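Local coordinates for protein predicted ATPase involved in replication control, Cdc46/Mcm family (Methanopyrus kandleri AV19, PDB 3F8T) that probably binds ATP and single-stranded DNA as a homolog of the MCM replicative helicases, joining an OB-fold region to an AAA+ ATPase module, at residues 123-135 against 287-299. The protein carries 2 engineered substitutions. Sequence-based numbering, arbitrary orientation.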
loop_
_atom_site.group_PDB
_atom_site.type_symbol
_atom_site.label_atom_id
_atom_site.label_comp_id
_atom_site.label_asym_id
_atom_site.label_seq_id
_atom_site.Cartn_x
_atom_site.Cartn_y
_atom_site.Cartn_z
ATOM N N GLY A 123 -1.358 10.760 -2.355
ATOM C CA GLY A 123 -1.555 9.547 -3.127
ATOM C C GLY A 123 -0.278 8.807 -3.454
ATOM O O GLY A 123 0.731 8.975 -2.777
ATOM N N VAL A 124 -0.337 7.982 -4.492
ATOM C CA VAL A 124 0.762 7.069 -4.857
ATOM C C VAL A 124 1.505 7.621 -6.056
ATOM O O VAL A 124 0.881 8.034 -7.033
ATOM C CB VAL A 124 0.246 5.615 -5.153
ATOM C CG1 VAL A 124 1.386 4.688 -5.634
ATOM C CG2 VAL A 124 -0.412 5.011 -3.898
ATOM N N VAL A 125 2.836 7.654 -5.953
ATOM C CA VAL A 125 3.679 8.152 -7.028
ATOM C C VAL A 125 3.697 7.133 -8.164
ATOM O O VAL A 125 4.105 5.977 -7.992
ATOM C CB VAL A 125 5.136 8.467 -6.540
ATOM C CG1 VAL A 125 5.974 9.035 -7.677
ATOM C CG2 VAL A 125 5.122 9.428 -5.341
ATOM N N ARG A 126 3.238 7.569 -9.331
ATOM C CA ARG A 126 3.199 6.703 -10.508
ATOM C C ARG A 126 4.510 6.734 -11.274
ATOM O O ARG A 126 4.908 5.733 -11.886
ATOM C CB ARG A 126 2.087 7.164 -11.443
ATOM C CG ARG A 126 0.697 7.003 -10.859
ATOM C CD ARG A 126 0.194 5.581 -11.036
ATOM N NE ARG A 126 -0.431 5.426 -12.340
ATOM C CZ ARG A 126 -1.731 5.244 -12.541
ATOM N NH1 ARG A 126 -2.580 5.164 -11.523
ATOM N NH2 ARG A 126 -2.178 5.132 -13.775
ATOM N N GLU A 127 5.178 7.889 -11.244
ATOM C CA GLU A 127 6.308 8.122 -12.124
ATOM C C GLU A 127 7.164 9.278 -11.612
ATOM O O GLU A 127 6.665 10.198 -10.956
ATOM C CB GLU A 127 5.799 8.415 -13.546
ATOM C CG GLU A 127 6.893 8.611 -14.582
ATOM C CD GLU A 127 6.349 8.979 -15.943
ATOM O OE1 GLU A 127 5.271 8.454 -16.334
ATOM O OE2 GLU A 127 7.015 9.799 -16.627
ATOM N N VAL A 128 8.462 9.205 -11.884
ATOM C CA VAL A 128 9.361 10.318 -11.604
ATOM C C VAL A 128 10.245 10.531 -12.816
ATOM O O VAL A 128 10.470 9.599 -13.596
ATOM C CB VAL A 128 10.216 10.113 -10.334
ATOM C CG1 VAL A 128 9.344 9.916 -9.101
ATOM C CG2 VAL A 128 11.247 8.954 -10.485
ATOM N N ARG A 129 10.728 11.757 -12.991
ATOM C CA ARG A 129 11.638 12.031 -14.092
ATOM C C ARG A 129 12.626 13.161 -13.783
ATOM O O ARG A 129 12.378 14.020 -12.912
ATOM C CB ARG A 129 10.879 12.248 -15.412
ATOM C CG ARG A 129 10.224 13.582 -15.595
ATOM C CD ARG A 129 9.614 13.689 -16.996
ATOM N NE ARG A 129 9.255 15.078 -17.324
ATOM C CZ ARG A 129 8.120 15.673 -16.961
ATOM N NH1 ARG A 129 7.210 15.013 -16.248
ATOM N NH2 ARG A 129 7.895 16.938 -17.304
ATOM N N GLY A 130 13.757 13.110 -14.481
ATOM C CA GLY A 130 14.815 14.094 -14.318
ATOM C C GLY A 130 16.050 13.781 -15.145
ATOM O O GLY A 130 16.007 12.982 -16.080
ATOM N N ALA A 131 17.153 14.435 -14.805
ATOM C CA ALA A 131 18.402 14.248 -15.524
ATOM C C ALA A 131 19.523 14.118 -14.495
ATOM O O ALA A 131 19.725 13.048 -13.916
ATOM C CB ALA A 131 18.645 15.413 -16.481
ATOM N N GLU A 132 20.241 15.206 -14.256
ATOM C CA GLU A 132 21.211 15.241 -13.172
ATOM C C GLU A 132 20.439 15.195 -11.851
ATOM O O GLU A 132 20.885 14.571 -10.884
ATOM C CB GLU A 132 22.053 16.519 -13.279
ATOM C CG GLU A 132 23.247 16.588 -12.350
ATOM C CD GLU A 132 22.896 17.030 -10.936
ATOM O OE1 GLU A 132 23.621 16.614 -10.013
ATOM O OE2 GLU A 132 21.906 17.784 -10.742
ATOM N N ARG A 133 19.267 15.837 -11.844
ATOM C CA ARG A 133 18.430 15.984 -10.660
ATOM C C ARG A 133 17.051 15.345 -10.875
ATOM O O ARG A 133 16.545 15.303 -11.997
ATOM C CB ARG A 133 18.265 17.477 -10.352
ATOM C CG ARG A 133 17.670 17.798 -8.986
ATOM C CD ARG A 133 17.565 19.304 -8.740
ATOM N NE ARG A 133 16.622 19.977 -9.641
ATOM C CZ ARG A 133 15.984 21.115 -9.355
ATOM N NH1 ARG A 133 16.177 21.720 -8.182
ATOM N NH2 ARG A 133 15.144 21.644 -10.239
ATOM N N LEU A 134 16.463 14.839 -9.794
ATOM C CA LEU A 134 15.060 14.415 -9.786
ATOM C C LEU A 134 14.180 15.668 -9.854
ATOM O O LEU A 134 14.274 16.540 -8.991
ATOM C CB LEU A 134 14.790 13.591 -8.522
ATOM C CG LEU A 134 13.385 13.199 -8.079
ATOM C CD1 LEU A 134 12.689 12.357 -9.138
ATOM C CD2 LEU A 134 13.462 12.441 -6.755
ATOM N N GLU A 135 13.333 15.762 -10.883
ATOM C CA GLU A 135 12.668 17.027 -11.223
ATOM C C GLU A 135 11.143 17.016 -11.212
ATOM O O GLU A 135 10.534 17.995 -10.798
ATOM C CB GLU A 135 13.126 17.527 -12.603
ATOM C CG GLU A 135 14.621 17.809 -12.715
ATOM C CD GLU A 135 15.086 18.061 -14.139
ATOM O OE1 GLU A 135 14.325 17.761 -15.096
ATOM O OE2 GLU A 135 16.228 18.557 -14.306
ATOM N N ARG A 287 16.840 12.312 -23.476
ATOM C CA ARG A 287 17.286 13.642 -23.015
ATOM C C ARG A 287 17.019 13.801 -21.508
ATOM O O ARG A 287 16.531 14.840 -21.051
ATOM C CB ARG A 287 16.609 14.762 -23.822
ATOM N N GLY A 288 17.350 12.751 -20.755
ATOM C CA GLY A 288 16.976 12.613 -19.349
ATOM C C GLY A 288 16.505 11.191 -19.094
ATOM O O GLY A 288 16.675 10.312 -19.942
ATOM N N TRP A 289 15.916 10.963 -17.926
ATOM C CA TRP A 289 15.412 9.643 -17.548
ATOM C C TRP A 289 14.017 9.760 -16.928
ATOM O O TRP A 289 13.712 10.748 -16.267
ATOM C CB TRP A 289 16.373 8.950 -16.571
ATOM C CG TRP A 289 16.685 9.781 -15.365
ATOM C CD1 TRP A 289 17.764 10.611 -15.196
ATOM C CD2 TRP A 289 15.906 9.887 -14.163
ATOM N NE1 TRP A 289 17.705 11.217 -13.963
ATOM C CE2 TRP A 289 16.574 10.794 -13.309
ATOM C CE3 TRP A 289 14.708 9.297 -13.721
ATOM C CZ2 TRP A 289 16.084 11.132 -12.039
ATOM C CZ3 TRP A 289 14.222 9.633 -12.463
ATOM C CH2 TRP A 289 14.909 10.540 -11.635
ATOM N N ALA A 290 13.176 8.758 -17.160
ATOM C CA ALA A 290 11.876 8.672 -16.484
ATOM C C ALA A 290 11.701 7.259 -15.954
ATOM O O ALA A 290 12.022 6.297 -16.651
ATOM C CB ALA A 290 10.762 9.025 -17.430
ATOM N N LEU A 291 11.219 7.138 -14.720
ATOM C CA LEU A 291 10.985 5.841 -14.110
ATOM C C LEU A 291 9.504 5.729 -13.730
ATOM O O LEU A 291 9.016 6.517 -12.915
ATOM C CB LEU A 291 11.872 5.678 -12.878
ATOM C CG LEU A 291 11.801 4.349 -12.122
ATOM C CD1 LEU A 291 12.292 3.200 -12.998
ATOM C CD2 LEU A 291 12.590 4.426 -10.818
ATOM N N ARG A 292 8.809 4.765 -14.342
ATOM C CA ARG A 292 7.359 4.596 -14.174
ATOM C C ARG A 292 7.038 3.255 -13.498
ATOM O O ARG A 292 7.516 2.191 -13.928
ATOM C CB ARG A 292 6.631 4.703 -15.529
ATOM C CG ARG A 292 5.176 4.242 -15.452
ATOM C CD ARG A 292 4.271 4.770 -16.541
ATOM N NE ARG A 292 2.883 4.677 -16.078
ATOM C CZ ARG A 292 2.215 5.652 -15.454
ATOM N NH1 ARG A 292 2.779 6.848 -15.239
ATOM N NH2 ARG A 292 0.961 5.443 -15.059
ATOM N N ALA A 293 6.239 3.320 -12.434
ATOM C CA ALA A 293 5.876 2.145 -11.665
ATOM C C ALA A 293 4.953 1.256 -12.476
ATOM O O ALA A 293 3.983 1.740 -13.054
ATOM C CB ALA A 293 5.182 2.549 -10.393
ATOM N N GLY A 294 5.256 -0.039 -12.473
ATOM C CA GLY A 294 4.340 -1.074 -12.952
ATOM C C GLY A 294 3.482 -1.594 -11.812
ATOM O O GLY A 294 3.568 -1.115 -10.678
ATOM N N ALA A 295 2.661 -2.596 -12.116
ATOM C CA ALA A 295 1.624 -3.067 -11.198
ATOM C C ALA A 295 2.107 -3.474 -9.816
ATOM O O ALA A 295 1.464 -3.132 -8.837
ATOM C CB ALA A 295 0.826 -4.216 -11.836
ATOM N N ALA A 296 3.193 -4.243 -9.737
ATOM C CA ALA A 296 3.646 -4.784 -8.450
ATOM C C ALA A 296 4.080 -3.659 -7.498
ATOM O O ALA A 296 3.828 -3.705 -6.290
ATOM C CB ALA A 296 4.763 -5.775 -8.651
ATOM N N VAL A 297 4.731 -2.648 -8.074
ATOM C CA VAL A 297 5.139 -1.432 -7.361
ATOM C C VAL A 297 3.915 -0.610 -6.926
ATOM O O VAL A 297 3.844 -0.141 -5.789
ATOM C CB VAL A 297 6.133 -0.599 -8.237
ATOM C CG1 VAL A 297 6.528 0.706 -7.551
ATOM C CG2 VAL A 297 7.386 -1.439 -8.504
ATOM N N LEU A 298 2.935 -0.446 -7.808
ATOM C CA LEU A 298 1.725 0.294 -7.428
ATOM C C LEU A 298 0.884 -0.451 -6.381
ATOM O O LEU A 298 0.063 0.155 -5.686
ATOM C CB LEU A 298 0.880 0.649 -8.663
ATOM C CG LEU A 298 1.532 1.624 -9.657
ATOM C CD1 LEU A 298 0.638 1.762 -10.889
ATOM C CD2 LEU A 298 1.757 2.981 -8.990
ATOM N N ALA A 299 1.100 -1.762 -6.261
ATOM C CA ALA A 299 0.373 -2.597 -5.279
ATOM C C ALA A 299 1.139 -2.718 -3.954
ATOM O O ALA A 299 0.706 -3.433 -3.048
ATOM C CB ALA A 299 0.124 -4.008 -5.860
HETATM O O HOH W 1 2.645 4.022 -12.857
#
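Trp-289 lies flat across Gly-130 where strand 123-130 runs antiparallel to strand 289-293. Its CG stands between the backbone N and the carbonyl carbon (chi1 54°), which folds the indole over the partner strand: Gly-130 CA meets the six-membered ring face in a CH-pi contact, 4.2 Å from its centroid. At the ring edge NE1 donates to Ala-131 O (2.7 Å), almost in the ring plane but well bent from the C=O direction (117°). Val-128 CG2 reaches another part of that edge, 3.6 Å from Trp-289 CZ3, and Leu-134 CD1 touches Trp-289 CH2. Were Trp-289 an alanine, Ala-131 O would probably lose this donor, and Gly-130 and Leu-134 CD1 the ring they pack on.

On the sheet face bearing Glu-127, Arg-292 extends from its strand and NH1 bonds Glu-127 OE1 (3.2 Å) through the anti lone pair, a salt bridge with carboxylate and guanidinium planes nearly perpendicular. Arg-126, bent at chi2 and chi3, runs alongside; its NE and Arg-292 NH2, like-charged donors 3.1 Å apart, form no bond, while its CD packs on Leu-298. Water 1 sits over the Arg-292 guanidinium and donates to Arg-126 O and Ala-293 O. The strand pairing, with backbone hydrogen bonds exchanged by Val-128 and Leu-291 and by Gly-130 and Trp-289, links the OB fold to a beta-hairpin of the P-loop domain; Glu-127 probably offsets part of the arginine pair's charge, with Asp-140 a weak, distant partner for Arg-126.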